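Uncharacterized protein (Legionella longbeachae NSW150, PDB 4JZA) is a Legionella phosphoinositide phosphatase that probably removes the 3-phosphate from phosphatidylinositol 3-phosphate and so may alter lipid signalling at membranes of the infected host. Local coordinates at residues E197-A202 / D278-Q283; F204-Q209 / L259-R264; L701-N706 / Q735-M740; P710-S715 / S723-P728. All blocks are in the same frame, centred on the assembly; numbering follows the deposited sequence.

Contact 1 (E197-A202 / D278-Q283); sequences EEYQHA and DKKLTQ
The ring of Tyr-199 stands between its backbone N and carbonyl carbon (chi1 73°), which directs it toward Lys-280 of helix 274-288. Lys-280 answers with an extended chain that runs back toward helix 198-206: CG lies anti to the carbonyl carbon (chi1 -84°), and every later torsion is close to trans. The two side chains pass each other obliquely. Their nearest carbons are Tyr-199 CZ and Lys-280 CB, 4.0 Å apart, while Tyr-199 OH reaches to 3.3 Å from the backbone oxygen Lys-280 O. Beside the tyrosine is Glu-197, the residue at the N-cap position of helix 198-206. Its chain is extended beyond CG, placing OE1 in the plane of the Tyr-199 ring at the ring edge. From there Glu-197 OE1 comes to 4.1 Å from Lys-280 CE, the two chains crossing at about a right angle, and it stands 4.7 Å from Lys-280 NZ. The end of Gln-283, one turn further along the second helix, approaches both the tyrosine hydroxyl and the Glu-197 carboxylate. Leu-270 of helix 261-270 touches both Tyr-199 and Lys-280 within this helical insertion domain. The example shows how two helices whose backbones stay 9.0 Å apart, measured from Tyr-199 CA to Lys-280 CA, can be bridged by long side chains. The buried Tyr-199 ring supplies the apolar part, its hydroxyl lying among polar atoms, and the opposite charges of Glu-197 and Lys-280, near but not in contact, probably add only a mild electrostatic attraction.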
loop_
_atom_site.group_PDB
_atom_site.type_symbol
_atom_site.label_atom_id
_atom_site.label_comp_id
_atom_site.label_asym_id
_atom_site.label_seq_id
_atom_site.Cartn_x
_atom_site.Cartn_y
_atom_site.Cartn_z
ATOM N N GLU A 197 1.127 -26.775 -1.940
ATOM C CA GLU A 197 0.588 -26.785 -0.587
ATOM C C GLU A 197 1.647 -26.435 0.464
ATOM O O GLU A 197 2.842 -26.575 0.231
ATOM C CB GLU A 197 0.012 -28.154 -0.275
ATOM C CG GLU A 197 -1.267 -28.495 -1.026
ATOM C CD GLU A 197 -1.886 -29.802 -0.549
ATOM O OE1 GLU A 197 -2.103 -29.975 0.684
ATOM O OE2 GLU A 197 -2.137 -30.678 -1.405
ATOM N N GLU A 198 1.217 -26.022 1.646
ATOM C CA GLU A 198 2.157 -25.460 2.607
ATOM C C GLU A 198 3.311 -26.413 2.865
ATOM O O GLU A 198 4.445 -25.968 2.897
ATOM C CB GLU A 198 1.482 -25.013 3.938
ATOM C CG GLU A 198 2.410 -24.225 4.892
ATOM C CD GLU A 198 1.768 -23.770 6.237
ATOM O OE1 GLU A 198 2.526 -23.472 7.220
ATOM O OE2 GLU A 198 0.518 -23.701 6.329
ATOM N N TYR A 199 3.056 -27.704 3.067
ATOM C CA TYR A 199 4.168 -28.623 3.457
ATOM C C TYR A 199 5.178 -28.788 2.318
ATOM O O TYR A 199 6.379 -28.974 2.528
ATOM C CB TYR A 199 3.661 -29.994 3.973
ATOM C CG TYR A 199 3.120 -30.875 2.896
ATOM C CD1 TYR A 199 1.882 -30.632 2.365
ATOM C CD2 TYR A 199 3.863 -31.958 2.381
ATOM C CE1 TYR A 199 1.359 -31.425 1.350
ATOM C CE2 TYR A 199 3.339 -32.765 1.374
ATOM C CZ TYR A 199 2.066 -32.490 0.864
ATOM O OH TYR A 199 1.443 -33.206 -0.146
ATOM N N GLN A 200 4.687 -28.691 1.102
ATOM C CA GLN A 200 5.550 -28.892 -0.041
ATOM C C GLN A 200 6.388 -27.649 -0.221
ATOM O O GLN A 200 7.562 -27.741 -0.542
ATOM C CB GLN A 200 4.733 -29.196 -1.304
ATOM C CG GLN A 200 3.895 -30.479 -1.247
ATOM C CD GLN A 200 3.031 -30.657 -2.495
ATOM O OE1 GLN A 200 3.510 -31.055 -3.529
ATOM N NE2 GLN A 200 1.779 -30.334 -2.397
ATOM N N HIS A 201 5.773 -26.485 -0.009
ATOM C CA HIS A 201 6.488 -25.198 -0.013
ATOM C C HIS A 201 7.621 -25.235 1.008
ATOM O O HIS A 201 8.734 -24.761 0.708
ATOM C CB HIS A 201 5.537 -24.031 0.319
ATOM C CG HIS A 201 5.975 -22.692 -0.215
ATOM N ND1 HIS A 201 5.884 -22.350 -1.548
ATOM C CD2 HIS A 201 6.468 -21.598 0.407
ATOM C CE1 HIS A 201 6.294 -21.106 -1.724
ATOM N NE2 HIS A 201 6.670 -20.634 -0.554
ATOM N N ALA A 202 7.369 -25.797 2.189
ATOM C CA ALA A 202 8.433 -25.880 3.155
ATOM C C ALA A 202 9.561 -26.798 2.652
ATOM O O ALA A 202 10.766 -26.502 2.873
ATOM C CB ALA A 202 7.926 -26.362 4.492
ATOM N N ASP A 278 0.044 -39.476 6.491
ATOM C CA ASP A 278 0.535 -40.547 5.575
ATOM C C ASP A 278 -0.037 -40.460 4.171
ATOM O O ASP A 278 0.595 -40.902 3.230
ATOM C CB ASP A 278 0.299 -41.967 6.143
ATOM C CG ASP A 278 1.507 -42.499 6.926
ATOM O OD1 ASP A 278 2.650 -42.429 6.415
ATOM O OD2 ASP A 278 1.321 -42.980 8.067
ATOM N N LYS A 279 -1.220 -39.881 4.036
ATOM C CA LYS A 279 -1.836 -39.703 2.724
ATOM C C LYS A 279 -1.063 -38.674 1.928
ATOM O O LYS A 279 -0.732 -38.870 0.762
ATOM C CB LYS A 279 -3.273 -39.230 2.890
ATOM C CG LYS A 279 -4.002 -39.040 1.581
ATOM C CD LYS A 279 -5.353 -38.388 1.807
ATOM C CE LYS A 279 -6.262 -38.649 0.616
ATOM N NZ LYS A 279 -7.346 -37.633 0.507
ATOM N N LYS A 280 -0.765 -37.566 2.599
ATOM C CA LYS A 280 -0.067 -36.448 1.980
ATOM C C LYS A 280 1.331 -36.844 1.543
ATOM O O LYS A 280 1.807 -36.416 0.502
ATOM C CB LYS A 280 -0.017 -35.258 2.943
ATOM C CG LYS A 280 -1.281 -34.424 2.883
ATOM C CD LYS A 280 -1.368 -33.443 4.035
ATOM C CE LYS A 280 -2.586 -32.560 3.859
ATOM N NZ LYS A 280 -2.752 -31.688 5.050
ATOM N N LEU A 281 1.995 -37.649 2.357
ATOM C CA LEU A 281 3.289 -38.175 1.984
ATOM C C LEU A 281 3.232 -38.917 0.643
ATOM O O LEU A 281 4.034 -38.618 -0.240
ATOM C CB LEU A 281 3.864 -39.071 3.100
ATOM C CG LEU A 281 4.270 -38.337 4.371
ATOM C CD1 LEU A 281 4.798 -39.338 5.390
ATOM C CD2 LEU A 281 5.329 -37.282 4.072
ATOM N N THR A 282 2.313 -39.878 0.479
ATOM C CA THR A 282 2.335 -40.694 -0.751
ATOM C C THR A 282 1.818 -39.867 -1.941
ATOM O O THR A 282 2.092 -40.159 -3.093
ATOM C CB THR A 282 1.662 -42.107 -0.612
ATOM O OG1 THR A 282 0.316 -41.967 -0.142
ATOM C CG2 THR A 282 2.526 -43.095 0.336
ATOM N N GLN A 283 1.133 -38.787 -1.627
ATOM C CA GLN A 283 0.715 -37.806 -2.620
ATOM C C GLN A 283 1.838 -36.861 -3.098
ATOM O O GLN A 283 1.791 -36.360 -4.221
ATOM C CB GLN A 283 -0.390 -37.007 -1.975
ATOM C CG GLN A 283 -0.985 -35.882 -2.784
ATOM C CD GLN A 283 -1.876 -35.054 -1.891
ATOM O OE1 GLN A 283 -1.510 -33.936 -1.492
ATOM N NE2 GLN A 283 -3.005 -35.650 -1.466
#

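Contact 2 (F204-Q209 / L259-R264)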
loop_
_atom_site.group_PDB
_atom_site.type_symbol
_atom_site.label_atom_id
_atom_site.label_comp_id
_atom_site.label_asym_id
_atom_site.label_seq_id
_atom_site.Cartn_x
_atom_site.Cartn_y
_atom_site.Cartn_z
ATOM N N PHE A 204 10.746 -27.528 -0.453
ATOM C CA PHE A 204 11.656 -26.951 -1.428
ATOM C C PHE A 204 12.348 -25.706 -0.898
ATOM O O PHE A 204 13.504 -25.456 -1.210
ATOM C CB PHE A 204 10.913 -26.621 -2.735
ATOM C CG PHE A 204 10.509 -27.828 -3.538
ATOM C CD1 PHE A 204 11.452 -28.563 -4.237
ATOM C CD2 PHE A 204 9.181 -28.226 -3.611
ATOM C CE1 PHE A 204 11.072 -29.683 -4.978
ATOM C CE2 PHE A 204 8.793 -29.331 -4.360
ATOM C CZ PHE A 204 9.735 -30.061 -5.039
ATOM N N CYS A 205 11.659 -24.903 -0.103
ATOM C CA CYS A 205 12.281 -23.647 0.375
ATOM C C CYS A 205 13.322 -23.906 1.451
ATOM O O CYS A 205 14.168 -23.069 1.679
ATOM C CB CYS A 205 11.238 -22.605 0.852
ATOM S SG CYS A 205 10.221 -21.952 -0.503
ATOM N N ASN A 206 13.286 -25.069 2.091
ATOM C CA ASN A 206 14.300 -25.399 3.111
ATOM C C ASN A 206 15.314 -26.439 2.687
ATOM O O ASN A 206 16.218 -26.776 3.452
ATOM C CB ASN A 206 13.615 -25.831 4.382
ATOM C CG ASN A 206 12.847 -24.693 5.003
ATOM O OD1 ASN A 206 13.439 -23.810 5.592
ATOM N ND2 ASN A 206 11.534 -24.683 4.824
ATOM N N LEU A 207 15.194 -26.899 1.448
ATOM C CA LEU A 207 16.050 -27.949 0.929
ATOM C C LEU A 207 17.511 -27.623 1.169
ATOM O O LEU A 207 18.004 -26.566 0.755
ATOM C CB LEU A 207 15.827 -28.109 -0.577
ATOM C CG LEU A 207 16.371 -29.367 -1.240
ATOM C CD1 LEU A 207 15.578 -30.583 -0.775
ATOM C CD2 LEU A 207 16.320 -29.199 -2.751
ATOM N N ASP A 208 18.185 -28.551 1.837
ATOM C CA ASP A 208 19.622 -28.523 2.064
ATOM C C ASP A 208 20.473 -28.452 0.769
ATOM O O ASP A 208 20.157 -29.105 -0.213
ATOM C CB ASP A 208 19.989 -29.774 2.841
ATOM C CG ASP A 208 21.428 -29.822 3.189
ATOM O OD1 ASP A 208 22.088 -28.779 3.270
ATOM O OD2 ASP A 208 21.938 -30.911 3.379
ATOM N N GLN A 209 21.541 -27.643 0.779
ATOM C CA GLN A 209 22.386 -27.422 -0.411
ATOM C C GLN A 209 23.274 -28.648 -0.728
ATOM O O GLN A 209 23.995 -28.666 -1.741
ATOM C CB GLN A 209 23.214 -26.108 -0.290
ATOM C CG GLN A 209 22.821 -24.975 -1.266
ATOM C CD GLN A 209 21.987 -23.834 -0.651
ATOM O OE1 GLN A 209 22.346 -22.653 -0.776
ATOM N NE2 GLN A 209 20.866 -24.178 -0.013
ATOM N N LEU A 259 16.402 -35.207 11.484
ATOM C CA LEU A 259 15.906 -34.989 10.117
ATOM C C LEU A 259 16.534 -33.763 9.521
ATOM O O LEU A 259 16.683 -32.757 10.209
ATOM C CB LEU A 259 14.407 -34.739 10.101
ATOM C CG LEU A 259 13.508 -35.913 10.432
ATOM C CD1 LEU A 259 12.057 -35.517 10.214
ATOM C CD2 LEU A 259 13.895 -37.118 9.597
ATOM N N SER A 260 16.879 -33.821 8.240
ATOM C CA SER A 260 17.467 -32.662 7.599
ATOM C C SER A 260 16.482 -31.476 7.662
ATOM O O SER A 260 15.272 -31.649 7.893
ATOM C CB SER A 260 17.864 -32.970 6.159
ATOM O OG SER A 260 16.716 -33.217 5.370
ATOM N N VAL A 261 17.020 -30.280 7.466
ATOM C CA VAL A 261 16.258 -29.074 7.663
ATOM C C VAL A 261 14.877 -29.215 7.006
ATOM O O VAL A 261 13.841 -29.084 7.647
ATOM C CB VAL A 261 17.009 -27.853 7.082
ATOM C CG1 VAL A 261 16.256 -26.573 7.408
ATOM C CG2 VAL A 261 18.445 -27.769 7.614
ATOM N N HIS A 262 14.878 -29.506 5.716
ATOM C CA HIS A 262 13.642 -29.586 4.913
ATOM C C HIS A 262 12.653 -30.694 5.316
ATOM O O HIS A 262 11.444 -30.480 5.320
ATOM C CB HIS A 262 13.967 -29.691 3.398
ATOM C CG HIS A 262 14.893 -30.818 3.033
ATOM N ND1 HIS A 262 16.262 -30.692 3.058
ATOM C CD2 HIS A 262 14.649 -32.085 2.629
ATOM C CE1 HIS A 262 16.821 -31.831 2.701
ATOM N NE2 HIS A 262 15.865 -32.693 2.436
ATOM N N GLN A 263 13.154 -31.879 5.636
ATOM C CA GLN A 263 12.271 -32.937 6.129
ATOM C C GLN A 263 11.650 -32.464 7.433
ATOM O O GLN A 263 10.466 -32.689 7.684
ATOM C CB GLN A 263 13.031 -34.258 6.319
ATOM C CG GLN A 263 13.353 -34.974 5.006
ATOM C CD GLN A 263 14.615 -35.798 5.103
ATOM O OE1 GLN A 263 15.681 -35.264 5.361
ATOM N NE2 GLN A 263 14.510 -37.071 4.917
ATOM N N ARG A 264 12.459 -31.771 8.236
ATOM C CA ARG A 264 12.021 -31.248 9.526
ATOM C C ARG A 264 10.836 -30.269 9.356
ATOM O O ARG A 264 9.793 -30.410 9.995
ATOM C CB ARG A 264 13.211 -30.579 10.293
ATOM C CG ARG A 264 12.990 -30.459 11.803
ATOM C CD ARG A 264 14.027 -29.766 12.665
ATOM N NE ARG A 264 15.405 -29.991 12.235
ATOM C CZ ARG A 264 16.267 -29.015 11.934
ATOM N NH1 ARG A 264 15.901 -27.725 12.023
ATOM N NH2 ARG A 264 17.506 -29.326 11.541
#
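His-262 and Asp-208 are joined by the hydrogen bond of this contact: the backbone Asp-208 N donates to His-262 ND1 over 3.1 Å. The bond is nearly straight at the hydrogen (169°), although the donor lies 35° out of the imidazole plane. Across the ring, His-262 NE2 is hydrogen-bonded to Asp-220 OD2. With ND1 accepting, this pattern is consistent with a proton on NE2, and two bonds fix how the imidazole is turned.

The apolar part is a CH-pi contact. Leu-207 CD1 sits 3.7 Å from the centroid of the His-262 ring, almost exactly on its normal, while Asp-208 CB lies in plane at the ring edge. Tyr-203 adds an edge-to-face ring contact.

Plain packing of backbone and short side chains makes up the rest. His-262 CB rests 3.6 Å from Asn-206 C, and Val-261 CB lies 3.9 Å from Asn-206 O. The amide of Asn-206 turns elsewhere, with ND2 bonded to Ala-202 O in its own helix.

The site thus joins the chain leaving helix 198-206 to the first turn of helix 261-270, just after Ser-260 at the N-cap position. Asp-220 ties the same histidine to helix 214-234, and Ser-304 OG bonds to Leu-207 O from a loop. No strand intervenes between the two segments; the insertion domain is built here of helices and their connecting turns.

Contact 3 (L701-N706 / Q735-M740)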
loop_
_atom_site.group_PDB
_atom_site.type_symbol
_atom_site.label_atom_id
_atom_site.label_comp_id
_atom_site.label_asym_id
_atom_site.label_seq_id
_atom_site.Cartn_x
_atom_site.Cartn_y
_atom_site.Cartn_z
ATOM N N LEU A 701 -10.374 9.272 -50.930
ATOM C CA LEU A 701 -10.876 7.911 -51.170
ATOM C C LEU A 701 -12.362 7.701 -50.752
ATOM O O LEU A 701 -13.170 7.167 -51.516
ATOM C CB LEU A 701 -9.974 6.894 -50.459
ATOM C CG LEU A 701 -10.402 5.429 -50.546
ATOM C CD1 LEU A 701 -10.543 5.040 -51.988
ATOM C CD2 LEU A 701 -9.421 4.498 -49.908
ATOM N N ILE A 702 -12.707 8.131 -49.545
ATOM C CA ILE A 702 -14.064 7.935 -49.029
ATOM C C ILE A 702 -15.111 8.688 -49.861
ATOM O O ILE A 702 -16.245 8.278 -49.976
ATOM C CB ILE A 702 -14.124 8.380 -47.567
ATOM C CG1 ILE A 702 -15.075 7.529 -46.768
ATOM C CG2 ILE A 702 -14.424 9.871 -47.444
ATOM C CD1 ILE A 702 -14.346 6.499 -45.932
ATOM N N ASN A 703 -14.723 9.787 -50.473
ATOM C CA ASN A 703 -15.658 10.538 -51.284
ATOM C C ASN A 703 -15.848 9.964 -52.671
ATOM O O ASN A 703 -16.702 10.442 -53.366
ATOM C CB ASN A 703 -15.325 12.038 -51.307
ATOM C CG ASN A 703 -15.834 12.762 -50.044
ATOM O OD1 ASN A 703 -17.033 12.890 -49.829
ATOM N ND2 ASN A 703 -14.918 13.227 -49.201
ATOM N N GLU A 704 -15.078 8.947 -53.068
ATOM C CA GLU A 704 -15.460 8.068 -54.173
ATOM C C GLU A 704 -16.345 6.941 -53.629
ATOM O O GLU A 704 -15.927 5.793 -53.519
ATOM C CB GLU A 704 -14.232 7.464 -54.852
ATOM C CG GLU A 704 -13.233 8.472 -55.390
ATOM C CD GLU A 704 -13.634 9.106 -56.720
ATOM O OE1 GLU A 704 -13.854 8.355 -57.721
ATOM O OE2 GLU A 704 -13.690 10.377 -56.750
ATOM N N ARG A 705 -17.593 7.279 -53.348
ATOM C CA ARG A 705 -18.527 6.438 -52.555
ATOM C C ARG A 705 -18.941 5.121 -53.237
ATOM O O ARG A 705 -19.353 4.167 -52.573
ATOM C CB ARG A 705 -19.783 7.253 -52.149
ATOM C CG ARG A 705 -19.458 8.681 -51.688
ATOM C CD ARG A 705 -20.636 9.382 -51.054
ATOM N NE ARG A 705 -21.159 8.561 -49.961
ATOM C CZ ARG A 705 -22.417 8.576 -49.530
ATOM N NH1 ARG A 705 -23.310 9.383 -50.093
ATOM N NH2 ARG A 705 -22.787 7.779 -48.535
ATOM N N ASN A 706 -18.797 5.062 -54.551
ATOM C CA ASN A 706 -19.103 3.851 -55.300
ATOM C C ASN A 706 -18.280 2.617 -54.949
ATOM O O ASN A 706 -18.743 1.490 -55.094
ATOM C CB ASN A 706 -18.974 4.159 -56.786
ATOM C CG ASN A 706 -20.220 4.875 -57.329
ATOM O OD1 ASN A 706 -21.209 5.126 -56.597
ATOM N ND2 ASN A 706 -20.195 5.185 -58.629
ATOM N N GLN A 735 -20.511 6.612 -41.419
ATOM C CA GLN A 735 -20.075 7.322 -40.253
ATOM C C GLN A 735 -18.799 8.106 -40.413
ATOM O O GLN A 735 -18.634 9.154 -39.776
ATOM C CB GLN A 735 -19.868 6.350 -39.128
ATOM C CG GLN A 735 -21.172 6.039 -38.445
ATOM C CD GLN A 735 -20.946 5.247 -37.210
ATOM O OE1 GLN A 735 -20.267 5.711 -36.249
ATOM N NE2 GLN A 735 -21.470 4.037 -37.211
ATOM N N ILE A 736 -17.893 7.578 -41.223
ATOM C CA ILE A 736 -16.643 8.237 -41.494
ATOM C C ILE A 736 -16.873 9.395 -42.440
ATOM O O ILE A 736 -16.283 10.414 -42.255
ATOM C CB ILE A 736 -15.579 7.245 -41.983
ATOM C CG1 ILE A 736 -15.193 6.324 -40.815
ATOM C CG2 ILE A 736 -14.356 7.986 -42.456
ATOM C CD1 ILE A 736 -14.477 5.061 -41.220
ATOM N N LEU A 737 -17.767 9.283 -43.404
ATOM C CA LEU A 737 -18.230 10.501 -44.103
ATOM C C LEU A 737 -18.800 11.534 -43.139
ATOM O O LEU A 737 -18.407 12.697 -43.192
ATOM C CB LEU A 737 -19.275 10.192 -45.167
ATOM C CG LEU A 737 -18.662 9.478 -46.368
ATOM C CD1 LEU A 737 -19.710 8.607 -47.027
ATOM C CD2 LEU A 737 -18.067 10.439 -47.390
ATOM N N GLU A 738 -19.727 11.120 -42.277
ATOM C CA GLU A 738 -20.349 12.047 -41.330
ATOM C C GLU A 738 -19.281 12.823 -40.552
ATOM O O GLU A 738 -19.419 14.018 -40.336
ATOM C CB GLU A 738 -21.286 11.328 -40.339
ATOM C CG GLU A 738 -22.784 11.214 -40.684
ATOM C CD GLU A 738 -23.488 12.534 -40.998
ATOM O OE1 GLU A 738 -24.374 12.922 -40.209
ATOM O OE2 GLU A 738 -23.203 13.178 -42.031
ATOM N N LEU A 739 -18.215 12.148 -40.157
ATOM C CA LEU A 739 -17.187 12.761 -39.345
ATOM C C LEU A 739 -16.362 13.723 -40.146
ATOM O O LEU A 739 -15.802 14.659 -39.576
ATOM C CB LEU A 739 -16.253 11.714 -38.768
ATOM C CG LEU A 739 -16.793 10.994 -37.527
ATOM C CD1 LEU A 739 -16.002 9.721 -37.191
ATOM C CD2 LEU A 739 -16.804 11.934 -36.332
HETATM N N MSE A 740 -16.273 13.485 -41.452
HETATM C CA MSE A 740 -15.474 14.300 -42.353
HETATM C C MSE A 740 -16.273 15.394 -42.976
HETATM O O MSE A 740 -15.733 16.124 -43.788
HETATM C CB MSE A 740 -14.859 13.423 -43.463
HETATM C CG MSE A 740 -13.667 12.756 -42.815
HETATM SE SE MSE A 740 -12.840 11.284 -43.804
HETATM C CE MSE A 740 -11.212 12.313 -44.128
#
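Ile-702 of the long helix 676-702 packs as a bump into a hollow on helix 731-740, a helix-on-helix contact of the predominantly helical C-terminal domain. The hollow is lined by Ile-736, Leu-737 and Met-740 (a selenomethionine), neighbours on one face of the shorter helix. Each branch of the isoleucine finds its own wall. Ile-702 CD1, the longer arm, reaches Ile-736 CG2 at 3.8 Å, the two side chains meeting at about a right angle. The short branch, CG2, touches Leu-737 CD2 at 3.7 Å and also faces the selenium, with Ile-702 CG2 and Met-740 SE 4.2 Å apart.

Leu-737 is the bump in the other direction. Its side chain slides past that of Ile-702 in the opposite sense. With CG set beside the backbone N (chi1 -71°), its two methyls are carried to Ile-702 and Arg-705, and this forked end enters the groove formed by Ile-702, Asn-703 and Arg-705. Asn-703 borders one side of this groove, while its ND2 bonds to His-699 O, four residues earlier. Behind the hollow, Ile-736 leans on Ile-756 of helix 748-761, and the selenomethionine touches Tyr-695 and His-699. Arg-705 closes the far rim, its chain bent at chi3, and brings its guanidinium up obliquely to the leucine: Arg-705 NE is 3.3 Å from Leu-737 CD1.

Contact 4 (P710-S715 / S723-P728)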
loop_
_atom_site.group_PDB
_atom_site.type_symbol
_atom_site.label_atom_id
_atom_site.label_comp_id
_atom_site.label_asym_id
_atom_site.label_seq_id
_atom_site.Cartn_x
_atom_site.Cartn_y
_atom_site.Cartn_z
ATOM N N PRO A 710 -21.019 -3.060 -52.148
ATOM C CA PRO A 710 -20.724 -4.465 -52.459
ATOM C C PRO A 710 -21.562 -4.965 -53.601
ATOM O O PRO A 710 -22.401 -4.226 -54.071
ATOM C CB PRO A 710 -21.125 -5.193 -51.159
ATOM C CG PRO A 710 -22.211 -4.370 -50.548
ATOM C CD PRO A 710 -22.011 -2.944 -51.062
ATOM N N GLN A 711 -21.381 -6.214 -54.013
ATOM C CA GLN A 711 -22.308 -6.831 -54.985
ATOM C C GLN A 711 -23.716 -7.050 -54.375
ATOM O O GLN A 711 -23.892 -7.061 -53.143
ATOM C CB GLN A 711 -21.757 -8.138 -55.537
ATOM C CG GLN A 711 -20.332 -7.990 -56.025
ATOM C CD GLN A 711 -19.820 -9.257 -56.672
ATOM O OE1 GLN A 711 -18.809 -9.821 -56.250
ATOM N NE2 GLN A 711 -20.518 -9.717 -57.706
ATOM N N GLU A 712 -24.714 -7.163 -55.257
ATOM C CA GLU A 712 -26.116 -7.343 -54.863
ATOM C C GLU A 712 -26.293 -8.863 -54.750
ATOM O O GLU A 712 -26.208 -9.588 -55.751
ATOM C CB GLU A 712 -27.048 -6.598 -55.861
ATOM C CG GLU A 712 -28.446 -7.157 -56.117
ATOM C CD GLU A 712 -28.565 -7.948 -57.415
ATOM O OE1 GLU A 712 -29.429 -8.848 -57.499
ATOM O OE2 GLU A 712 -27.821 -7.658 -58.372
ATOM N N GLN A 713 -26.458 -9.338 -53.514
ATOM C CA GLN A 713 -26.225 -10.750 -53.165
ATOM C C GLN A 713 -27.547 -11.472 -52.913
ATOM O O GLN A 713 -27.780 -11.994 -51.800
ATOM C CB GLN A 713 -25.377 -10.865 -51.892
ATOM C CG GLN A 713 -24.042 -10.135 -51.897
ATOM C CD GLN A 713 -23.643 -9.601 -50.507
ATOM O OE1 GLN A 713 -23.771 -8.396 -50.246
ATOM N NE2 GLN A 713 -23.157 -10.503 -49.611
ATOM N N SER A 714 -28.399 -11.512 -53.946
ATOM C CA SER A 714 -29.772 -12.053 -53.844
ATOM C C SER A 714 -29.970 -13.267 -52.896
ATOM O O SER A 714 -30.892 -13.236 -52.041
ATOM C CB SER A 714 -30.326 -12.342 -55.239
ATOM O OG SER A 714 -30.489 -11.112 -55.916
ATOM N N SER A 715 -29.098 -14.286 -53.030
ATOM C CA SER A 715 -29.164 -15.545 -52.227
ATOM C C SER A 715 -29.104 -15.346 -50.677
ATOM O O SER A 715 -29.521 -16.235 -49.894
ATOM C CB SER A 715 -28.110 -16.582 -52.698
ATOM O OG SER A 715 -26.856 -15.998 -52.996
ATOM N N SER A 723 -31.787 -5.659 -47.679
ATOM C CA SER A 723 -30.894 -5.995 -48.797
ATOM C C SER A 723 -29.769 -4.960 -48.928
ATOM O O SER A 723 -29.899 -3.831 -48.421
ATOM C CB SER A 723 -31.690 -6.014 -50.115
ATOM O OG SER A 723 -31.897 -4.660 -50.549
ATOM N N SER A 724 -28.697 -5.330 -49.643
ATOM C CA SER A 724 -27.609 -4.400 -49.972
ATOM C C SER A 724 -28.011 -3.372 -51.053
ATOM O O SER A 724 -27.538 -2.239 -51.024
ATOM C CB SER A 724 -26.317 -5.147 -50.348
ATOM O OG SER A 724 -26.491 -6.010 -51.463
ATOM N N GLU A 725 -28.890 -3.756 -51.981
ATOM C CA GLU A 725 -29.545 -2.780 -52.863
ATOM C C GLU A 725 -30.098 -1.586 -52.056
ATOM O O GLU A 725 -29.867 -0.440 -52.414
ATOM C CB GLU A 725 -30.671 -3.439 -53.688
ATOM C CG GLU A 725 -30.320 -3.725 -55.144
ATOM C CD GLU A 725 -31.381 -4.562 -55.829
ATOM O OE1 GLU A 725 -32.324 -3.984 -56.421
ATOM O OE2 GLU A 725 -31.292 -5.809 -55.732
ATOM N N SER A 726 -30.824 -1.854 -50.969
ATOM C CA SER A 726 -31.459 -0.750 -50.212
ATOM C C SER A 726 -30.499 -0.065 -49.231
ATOM O O SER A 726 -30.772 1.046 -48.763
ATOM C CB SER A 726 -32.729 -1.201 -49.460
ATOM O OG SER A 726 -33.456 -2.157 -50.203
ATOM N N ASN A 727 -29.380 -0.713 -48.932
ATOM C CA ASN A 727 -28.437 -0.216 -47.922
ATOM C C ASN A 727 -27.038 -0.330 -48.504
ATOM O O ASN A 727 -26.206 -1.062 -47.994
ATOM C CB ASN A 727 -28.594 -1.028 -46.620
ATOM C CG ASN A 727 -30.037 -1.056 -46.109
ATOM O OD1 ASN A 727 -30.805 -0.163 -46.383
ATOM N ND2 ASN A 727 -30.391 -2.057 -45.359
ATOM N N PRO A 728 -26.780 0.387 -49.616
ATOM C CA PRO A 728 -25.530 0.146 -50.352
ATOM C C PRO A 728 -24.236 0.373 -49.520
ATOM O O PRO A 728 -23.344 -0.481 -49.509
ATOM C CB PRO A 728 -25.627 1.138 -51.531
ATOM C CG PRO A 728 -26.508 2.246 -51.033
ATOM C CD PRO A 728 -27.493 1.597 -50.096
#
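Ser-724 reaches across to Gln-711 with the bond that joins these two loop segments: its OG donates to Gln-711 O over 3.3 Å, meeting the carbonyl at a C=O...donor angle of 128°. The hydroxyl gets there by sitting between its own backbone N and carbonyl carbon (chi1 59°). Alongside, the ring of Pro-710 presents CG to Ser-724 CB at 4.2 Å, while Pro-710 CD lies close to the backbone oxygen of Pro-728. On the exposed flank Glu-712 and Glu-725 lie side by side and point the same way, their carboxylate planes 85° apart. They touch where Glu-712 CG lies 3.2 Å from Glu-725 OE2. Glu-712 OE1 and Glu-725 OE2 are 4.0 Å apart, a meeting of like charges that solvent probably screens.

The turn behind Ser-724 is an ST motif, in which Ser-723 OG accepts from Ser-726 N at 3.0 Å and so shapes the non-regular helical bend of 724-726. Further out, Ser-720 O bonds to both Ser-723 OG and Ser-726 OG, and Trp-717 NE1 makes a weak hydrogen bond with Ser-724 OG. Ser-714 OG gives a weak bond to Glu-712 OE1, and the side chain of Gln-713 rests on Ser-769.

In the fold
The four contacts form two pairs in two separate, mainly helical regions. Contacts 1 and 2 share helix 198-206 in the insertion domain, with centres 13 Å apart; both segments of contact 2 fall, in sequence, between the two segments that contact 1 brings together. Contact 4 likewise falls between the segments of contact 3, but in the loop between helices 676-702 and 731-740, centres 19 Å apart. The pairs are remote: contacts 1 and 3 stand about 51 Å apart at their nearest atoms. None contains residues of the CX5R sequence after strand 545-549 of the mixed sheet, which is probably the catalytic loop; the contacts are structural packing within the two domains.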